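Cytosolic phospholipase A2 delta (Homo sapiens, PDB 5IZ5) hydrolyses glycerophospholipids at the sn-2 position in a calcium-dependent manner, with a preference for linoleic acid there. Local coordinates at residues Phe734-Ala739 / Glu783-Leu788; His345-Gln350 / Leu788-Val793. The protein carries 3 engineered substitutions. All blocks are in the same frame, centred on the assembly; numbering follows the deposited sequence.

Contact 1 (Phe734-Ala739 / Glu783-Leu788)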
# COMPACT_ATOMS: atom_id res chain seq x y z
N PHE B 734 18.84 -17.92 -8.00
CA PHE B 734 18.42 -19.06 -8.80
C PHE B 734 17.61 -18.59 -10.00
O PHE B 734 16.39 -18.42 -9.91
CB PHE B 734 17.58 -20.02 -7.97
CG PHE B 734 18.30 -20.56 -6.77
CD1 PHE B 734 18.86 -21.84 -6.80
CD2 PHE B 734 18.43 -19.80 -5.61
CE1 PHE B 734 19.53 -22.33 -5.69
CE2 PHE B 734 19.10 -20.29 -4.51
CZ PHE B 734 19.65 -21.56 -4.55
N PRO B 735 18.27 -18.37 -11.15
CA PRO B 735 17.52 -17.96 -12.32
C PRO B 735 16.71 -19.10 -12.91
O PRO B 735 17.01 -20.28 -12.68
CB PRO B 735 18.61 -17.51 -13.30
CG PRO B 735 19.82 -18.27 -12.90
CD PRO B 735 19.72 -18.47 -11.41
N LEU B 736 15.67 -18.76 -13.66
CA LEU B 736 14.87 -19.77 -14.32
C LEU B 736 15.57 -20.21 -15.60
O LEU B 736 15.48 -19.55 -16.63
CB LEU B 736 13.46 -19.25 -14.61
CG LEU B 736 12.48 -20.26 -15.21
CD1 LEU B 736 12.35 -21.52 -14.35
CD2 LEU B 736 11.13 -19.60 -15.39
N VAL B 737 16.30 -21.32 -15.51
CA VAL B 737 17.11 -21.79 -16.62
C VAL B 737 17.12 -23.32 -16.65
O VAL B 737 17.14 -23.96 -15.61
CB VAL B 737 18.55 -21.23 -16.52
CG1 VAL B 737 19.30 -21.80 -15.31
CG2 VAL B 737 19.33 -21.49 -17.81
N ASN B 738 17.09 -23.88 -17.85
CA ASN B 738 17.23 -25.31 -18.04
C ASN B 738 18.67 -25.58 -18.48
O ASN B 738 18.98 -25.52 -19.67
CB ASN B 738 16.25 -25.81 -19.11
CG ASN B 738 16.23 -27.33 -19.23
OD1 ASN B 738 16.75 -28.05 -18.38
ND2 ASN B 738 15.60 -27.82 -20.29
N ALA B 739 19.54 -25.85 -17.51
CA ALA B 739 20.95 -26.13 -17.81
C ALA B 739 21.22 -27.63 -17.68
O ALA B 739 20.86 -28.39 -18.57
CB ALA B 739 21.86 -25.30 -16.91
N GLU B 783 4.57 -30.35 -14.86
CA GLU B 783 5.55 -31.24 -14.23
C GLU B 783 6.99 -30.89 -14.61
O GLU B 783 7.86 -30.86 -13.75
CB GLU B 783 5.26 -32.71 -14.55
CG GLU B 783 4.09 -33.29 -13.77
CD GLU B 783 4.35 -33.40 -12.28
OE1 GLU B 783 5.41 -33.94 -11.90
OE2 GLU B 783 3.51 -32.96 -11.47
N ARG B 784 7.22 -30.62 -15.89
CA ARG B 784 8.55 -30.22 -16.35
C ARG B 784 9.09 -28.98 -15.63
O ARG B 784 10.23 -28.97 -15.17
CB ARG B 784 8.54 -29.93 -17.85
CG ARG B 784 8.58 -31.18 -18.72
CD ARG B 784 8.58 -30.80 -20.19
NE ARG B 784 7.61 -31.53 -21.01
CZ ARG B 784 7.88 -32.25 -22.09
NH1 ARG B 784 9.12 -32.41 -22.54
NH2 ARG B 784 6.87 -32.83 -22.73
N LEU B 785 8.26 -27.94 -15.54
CA LEU B 785 8.67 -26.69 -14.89
C LEU B 785 8.90 -26.92 -13.41
O LEU B 785 9.89 -26.46 -12.84
CB LEU B 785 7.62 -25.59 -15.10
CG LEU B 785 7.90 -24.21 -14.50
CD1 LEU B 785 9.28 -23.70 -14.86
CD2 LEU B 785 6.85 -23.20 -14.94
N LEU B 786 7.98 -27.65 -12.78
CA LEU B 786 8.09 -27.97 -11.37
C LEU B 786 9.35 -28.78 -11.07
O LEU B 786 10.12 -28.43 -10.18
CB LEU B 786 6.86 -28.75 -10.91
CG LEU B 786 6.86 -29.14 -9.43
CD1 LEU B 786 6.25 -28.02 -8.60
CD2 LEU B 786 6.10 -30.44 -9.22
N ARG B 787 9.55 -29.86 -11.82
CA ARG B 787 10.69 -30.75 -11.58
C ARG B 787 12.02 -30.07 -11.90
O ARG B 787 13.01 -30.28 -11.20
CB ARG B 787 10.57 -32.06 -12.37
CG ARG B 787 9.44 -32.98 -11.91
CD ARG B 787 9.71 -34.44 -12.24
NE ARG B 787 8.58 -35.30 -11.89
CZ ARG B 787 7.63 -35.71 -12.72
NH1 ARG B 787 7.62 -35.36 -14.01
NH2 ARG B 787 6.65 -36.49 -12.26
N LEU B 788 12.03 -29.23 -12.94
CA LEU B 788 13.20 -28.40 -13.22
C LEU B 788 13.57 -27.54 -12.02
O LEU B 788 14.73 -27.48 -11.62
CB LEU B 788 12.94 -27.50 -14.43
CG LEU B 788 13.97 -26.39 -14.67
CD1 LEU B 788 15.35 -26.98 -14.92
CD2 LEU B 788 13.56 -25.51 -15.84
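The carbonyl O of V737 takes a hydrogen bond from N792 ND2, one turn further along the helix from L788, and lies against the methyls of L788. L788 CD1 is 3.6 Å from V737 O, and CD2 lies close by. This backbone oxygen therefore has a polar partner beside its apolar cover. L788 CD1 also meets N738, and its distance to N738 OD1 is 3.9 Å. The other end of that amide is taken: N738 ND2 is hydrogen-bonded to the carbonyl of G759, which should limit rotation of the group. The carbon chain of L788 reaches the loop because CG is anti to the backbone N (chi1 169°). In the fold, 734-739 leads out of strand 730-734 of the mixed sheet in the catalytic region, and 783-788 is part of helix 779-794. L736 reaches this helix too. Its CD1 lies 3.8 Å from L785 CD1, and the L736 side chain stands roughly perpendicular to that of L785. The same CD1 is 4.4 Å from L788 CD2. With an alanine in place of L788, the V737 carbonyl would probably lose its apolar cover, and a gap would open between the loop and the helix. L736 also touches R337 and S341 of helix 335-351, where L785 touches T340, and the L736 side chain is about 8 Å from G334, a substrate-binding glycine.

Contact 2 (His345-Gln350 / Leu788-Val793)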
# COMPACT_ATOMS: atom_id res chain seq x y z
N HIS B 345 10.55 -25.04 -6.03
CA HIS B 345 11.62 -24.55 -5.17
C HIS B 345 11.37 -24.89 -3.71
O HIS B 345 12.30 -25.25 -2.97
CB HIS B 345 11.81 -23.04 -5.33
CG HIS B 345 12.37 -22.63 -6.65
ND1 HIS B 345 13.23 -23.43 -7.37
CD2 HIS B 345 12.22 -21.49 -7.36
CE1 HIS B 345 13.58 -22.80 -8.48
NE2 HIS B 345 12.98 -21.62 -8.50
N LEU B 346 10.11 -24.78 -3.28
CA LEU B 346 9.75 -25.12 -1.91
C LEU B 346 9.86 -26.63 -1.67
O LEU B 346 10.28 -27.04 -0.59
CB LEU B 346 8.34 -24.61 -1.59
CG LEU B 346 8.16 -23.08 -1.55
CD1 LEU B 346 6.68 -22.74 -1.47
CD2 LEU B 346 8.91 -22.45 -0.39
N LEU B 347 9.47 -27.43 -2.65
CA LEU B 347 9.59 -28.89 -2.55
C LEU B 347 11.05 -29.30 -2.34
O LEU B 347 11.35 -30.14 -1.49
CB LEU B 347 9.03 -29.58 -3.80
CG LEU B 347 9.06 -31.11 -3.84
CD1 LEU B 347 8.19 -31.71 -2.75
CD2 LEU B 347 8.62 -31.61 -5.20
N ALA B 348 11.95 -28.70 -3.11
CA ALA B 348 13.37 -28.95 -2.98
C ALA B 348 13.85 -28.63 -1.56
O ALA B 348 14.47 -29.47 -0.91
CB ALA B 348 14.15 -28.12 -3.98
N LEU B 349 13.56 -27.42 -1.09
CA LEU B 349 14.01 -27.01 0.23
C LEU B 349 13.48 -27.93 1.32
O LEU B 349 14.16 -28.19 2.31
CB LEU B 349 13.63 -25.55 0.52
CG LEU B 349 14.32 -24.48 -0.32
CD1 LEU B 349 13.67 -23.12 -0.09
CD2 LEU B 349 15.81 -24.41 -0.04
N GLN B 350 12.26 -28.43 1.14
CA GLN B 350 11.66 -29.36 2.09
C GLN B 350 12.44 -30.67 2.10
O GLN B 350 12.87 -31.13 3.16
CB GLN B 350 10.19 -29.63 1.76
CG GLN B 350 9.45 -30.38 2.86
CD GLN B 350 7.98 -30.59 2.54
OE1 GLN B 350 7.62 -31.08 1.48
NE2 GLN B 350 7.12 -30.22 3.48
N LEU B 788 12.03 -29.23 -12.94
CA LEU B 788 13.20 -28.40 -13.22
C LEU B 788 13.57 -27.54 -12.02
O LEU B 788 14.73 -27.48 -11.62
CB LEU B 788 12.94 -27.50 -14.43
CG LEU B 788 13.97 -26.39 -14.67
CD1 LEU B 788 15.35 -26.98 -14.92
CD2 LEU B 788 13.56 -25.51 -15.84
N SER B 789 12.57 -26.86 -11.47
CA SER B 789 12.77 -25.96 -10.34
C SER B 789 13.29 -26.72 -9.13
O SER B 789 14.25 -26.31 -8.49
CB SER B 789 11.46 -25.24 -9.99
OG SER B 789 10.93 -24.56 -11.11
N ASP B 790 12.64 -27.84 -8.83
CA ASP B 790 13.05 -28.74 -7.77
C ASP B 790 14.51 -29.17 -7.96
O ASP B 790 15.33 -29.07 -7.04
CB ASP B 790 12.13 -29.96 -7.77
CG ASP B 790 12.49 -30.98 -6.71
OD1 ASP B 790 13.18 -30.64 -5.73
OD2 ASP B 790 12.06 -32.14 -6.86
N TYR B 791 14.83 -29.63 -9.16
CA TYR B 791 16.18 -30.08 -9.49
C TYR B 791 17.22 -28.98 -9.29
O TYR B 791 18.25 -29.21 -8.65
CB TYR B 791 16.22 -30.59 -10.93
CG TYR B 791 17.61 -30.91 -11.40
CD1 TYR B 791 18.14 -32.19 -11.26
CD2 TYR B 791 18.39 -29.94 -12.00
CE1 TYR B 791 19.42 -32.48 -11.70
CE2 TYR B 791 19.66 -30.22 -12.44
CZ TYR B 791 20.18 -31.49 -12.29
OH TYR B 791 21.45 -31.78 -12.73
N ASN B 792 16.95 -27.80 -9.84
CA ASN B 792 17.90 -26.67 -9.77
C ASN B 792 18.29 -26.29 -8.35
O ASN B 792 19.41 -25.86 -8.12
CB ASN B 792 17.33 -25.43 -10.46
CG ASN B 792 17.34 -25.56 -11.97
OD1 ASN B 792 17.74 -26.58 -12.52
ND2 ASN B 792 16.90 -24.51 -12.64
N VAL B 793 17.37 -26.45 -7.41
CA VAL B 793 17.69 -26.19 -6.01
C VAL B 793 18.43 -27.38 -5.39
O VAL B 793 19.43 -27.19 -4.70
CB VAL B 793 16.42 -25.82 -5.21
CG1 VAL B 793 16.68 -25.87 -3.71
CG2 VAL B 793 15.95 -24.43 -5.61
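Helix 335-351 follows the substrate-binding glycine G334 and includes G335; here it packs against helix 779-794. The axes of the two short segments come within 7.5 Å and cross at -41°. A348 sits at the close approach. Its CB is 3.4 Å from V793 CG1, closer than two methyls normally sit. D790 OD1 lies 3.2 Å from the same A348 CB. D790 OD2 makes a long, weak ion pair across to K351 NZ, just beyond 345-350. L349 CD2 meets V793 CG1 at 4.0 Å. V793 CG2 comes obliquely to the ring of H345. At the edge of that ring, ND1 gives S789 O a weak, bent hydrogen bond (3.3 Å, 131°). CG of H345 is anti to the carbonyl carbon (chi1 -69°), which turns the imidazole back toward the start of its helix, beside S789; it also stacks on F676, in the strand 672-676. S789 CB is 3.6 Å from H345 CE1, while S789 OG is hydrogen-bonded to S341 OG. Helix 335-351 links the adjacent parallel strands 327-331 and 360-363, so helix 779-794 covers the helix of a beta-alpha-beta crossover.

Overall arrangement
Contacts 1 and 2 have centres 9 Å apart and share helix 779-794, with L788 belonging to both. Along the chain, 345-350 comes first, then 734-739, then 783-793, so both segments of contact 1 fall between the two ends of contact 2. One helix near the end of the chain thus meets both an early helix and a late loop of the PLA2c region. F734 CD1 and V793 CG2, 4.1 Å apart, pack the end of strand 730-734 against the second contact. The crossover helix in contact 2 starts at the substrate-binding glycines, and strand 360-363 precedes the nucleophile S365. Both contacts lie near these glycines; the H345 side chain is about 12 Å from G334.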